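Local coordinates for extracellular solute-binding protein family 5 (Brucella melitensis, PDB 4ONY) that probably binds peptides or related solutes in the periplasm and hands them to an ABC transporter for import, at residues 83-88 with 99-104. Sequence-based numbering, arbitrary orientation.
Sequences VYQTLM and YSLLAE
Leu87 O reaches the break in strand 97-108 and gathers two backbone bonds: a firm one from Ala103 N, 2.9 Å away and on a lone pair in the carbonyl plane, and a weak one from Leu101 N at 3.3 Å. The irregular backbone there turns both N-H groups to one oxygen. Just beyond, Met88 and Ser100 form an antiparallel non-hydrogen-bonded pair, where strand 88-90 begins.

Apolar contacts flank this join. Ala103, small enough to sit close to the backbone, sets its CB 4.0 Å from Leu87 CB, and Phe117 of strand 114-119 packs on both residues. Leu101 swings CG anti to the backbone N (chi1 -172°), which lays CD2 3.6 Å from Thr86 O and beside Gln85 CB. Leu102 brings CD1 to the same Gln85 CB, at 3.9 Å, and the glutamine chain, extended beyond CG, crosses both leucines at about a right angle.

Thr86 OG1 donates to Met88 O (2.6 Å) from above its carbonyl plane, closing a short loop of chain over Leu87, while the buried Gln85 amide bonds outside both segments to Ser213, Tyr235 and Trp236. Two N-H groups on Leu87 O thus fix where the chains meet, and aliphatic side chains pack the loop against the break in strand 97-108.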
loop_
_atom_site.group_PDB
_atom_site.type_symbol
_atom_site.label_atom_id
_atom_site.label_comp_id
_atom_site.label_asym_id
_atom_site.label_seq_id
_atom_site.Cartn_x
_atom_site.Cartn_y
_atom_site.Cartn_z
ATOM N N VAL A 83 -7.930 16.785 -9.557
ATOM C CA VAL A 83 -9.130 17.612 -9.654
ATOM C C VAL A 83 -9.661 17.985 -8.265
ATOM O O VAL A 83 -9.816 19.157 -7.949
ATOM C CB VAL A 83 -10.222 16.903 -10.473
ATOM C CG1 VAL A 83 -11.522 17.690 -10.464
ATOM C CG2 VAL A 83 -9.721 16.713 -11.907
ATOM N N TYR A 84 -9.937 16.980 -7.446
ATOM C CA TYR A 84 -10.416 17.205 -6.115
ATOM C C TYR A 84 -9.256 17.215 -5.128
ATOM O O TYR A 84 -8.466 16.264 -5.081
ATOM C CB TYR A 84 -11.383 16.101 -5.746
ATOM C CG TYR A 84 -12.687 16.155 -6.556
ATOM C CD1 TYR A 84 -13.619 17.157 -6.346
ATOM C CD2 TYR A 84 -12.982 15.168 -7.495
ATOM C CE1 TYR A 84 -14.808 17.221 -7.086
ATOM C CE2 TYR A 84 -14.169 15.203 -8.214
ATOM C CZ TYR A 84 -15.075 16.223 -8.005
ATOM O OH TYR A 84 -16.243 16.239 -8.693
ATOM N N GLN A 85 -9.189 18.266 -4.311
ATOM C CA GLN A 85 -8.112 18.428 -3.351
ATOM C C GLN A 85 -8.582 18.228 -1.938
ATOM O O GLN A 85 -9.771 18.262 -1.637
ATOM C CB GLN A 85 -7.520 19.808 -3.474
ATOM C CG GLN A 85 -6.935 20.096 -4.830
ATOM C CD GLN A 85 -6.272 21.457 -4.897
ATOM O OE1 GLN A 85 -6.877 22.464 -4.598
ATOM N NE2 GLN A 85 -4.999 21.471 -5.309
ATOM N N THR A 86 -7.611 18.002 -1.079
ATOM C CA THR A 86 -7.818 17.833 0.349
ATOM C C THR A 86 -7.385 19.117 1.081
ATOM O O THR A 86 -6.779 20.028 0.478
ATOM C CB THR A 86 -6.948 16.689 0.861
ATOM O OG1 THR A 86 -5.594 16.964 0.491
ATOM C CG2 THR A 86 -7.406 15.412 0.248
ATOM N N LEU A 87 -7.678 19.181 2.376
ATOM C CA LEU A 87 -7.287 20.349 3.134
ATOM C C LEU A 87 -5.780 20.451 3.219
ATOM O O LEU A 87 -5.212 21.549 3.181
ATOM C CB LEU A 87 -7.910 20.317 4.519
ATOM C CG LEU A 87 -9.430 20.566 4.448
ATOM C CD1 LEU A 87 -10.129 20.042 5.699
ATOM C CD2 LEU A 87 -9.750 22.057 4.299
ATOM N N MET A 88 -5.121 19.302 3.369
ATOM C CA MET A 88 -3.641 19.273 3.522
ATOM C C MET A 88 -3.082 18.172 2.652
ATOM O O MET A 88 -3.798 17.194 2.346
ATOM C CB MET A 88 -3.255 19.056 4.984
ATOM C CG MET A 88 -3.809 20.141 5.914
ATOM S SD MET A 88 -3.215 20.029 7.608
ATOM C CE MET A 88 -1.520 20.548 7.359
ATOM N N TYR A 99 1.170 18.741 4.818
ATOM C CA TYR A 99 1.499 20.168 4.758
ATOM C C TYR A 99 0.319 20.936 4.151
ATOM O O TYR A 99 -0.646 20.327 3.643
ATOM C CB TYR A 99 2.797 20.406 3.952
ATOM C CG TYR A 99 4.011 19.850 4.647
ATOM C CD1 TYR A 99 4.663 20.585 5.607
ATOM C CD2 TYR A 99 4.466 18.533 4.387
ATOM C CE1 TYR A 99 5.742 20.066 6.329
ATOM C CE2 TYR A 99 5.531 18.014 5.070
ATOM C CZ TYR A 99 6.162 18.778 6.074
ATOM O OH TYR A 99 7.242 18.285 6.813
ATOM N N SER A 100 0.383 22.264 4.227
ATOM C CA SER A 100 -0.709 23.144 3.796
ATOM C C SER A 100 -1.122 22.929 2.324
ATOM O O SER A 100 -0.286 22.687 1.456
ATOM C CB SER A 100 -0.332 24.602 4.027
ATOM O OG SER A 100 -0.130 24.824 5.422
ATOM N N LEU A 101 -2.420 22.911 2.067
ATOM C CA LEU A 101 -2.936 22.951 0.662
ATOM C C LEU A 101 -4.158 23.873 0.707
ATOM O O LEU A 101 -3.981 25.086 0.941
ATOM C CB LEU A 101 -3.223 21.561 0.127
ATOM C CG LEU A 101 -3.580 21.456 -1.357
ATOM C CD1 LEU A 101 -2.413 21.946 -2.198
ATOM C CD2 LEU A 101 -3.986 20.013 -1.733
ATOM N N LEU A 102 -5.382 23.337 0.642
ATOM C CA LEU A 102 -6.545 24.245 0.748
ATOM C C LEU A 102 -6.574 24.963 2.102
ATOM O O LEU A 102 -6.956 26.146 2.175
ATOM C CB LEU A 102 -7.871 23.520 0.481
ATOM C CG LEU A 102 -8.183 23.169 -0.979
ATOM C CD1 LEU A 102 -9.380 22.251 -1.074
ATOM C CD2 LEU A 102 -8.463 24.415 -1.801
ATOM N N ALA A 103 -6.199 24.239 3.153
ATOM C CA ALA A 103 -6.001 24.842 4.456
ATOM C C ALA A 103 -4.594 25.447 4.535
ATOM O O ALA A 103 -3.600 24.746 4.380
ATOM C CB ALA A 103 -6.199 23.808 5.545
ATOM N N GLU A 104 -4.529 26.754 4.723
ATOM C CA GLU A 104 -3.246 27.439 4.838
ATOM C C GLU A 104 -2.634 27.185 6.215
ATOM O O GLU A 104 -1.425 27.105 6.339
ATOM C CB GLU A 104 -3.416 28.945 4.623
ATOM C CG GLU A 104 -2.102 29.711 4.523
ATOM C CD GLU A 104 -2.297 31.194 4.179
ATOM O OE1 GLU A 104 -3.434 31.699 4.179
ATOM O OE2 GLU A 104 -1.294 31.845 3.885
#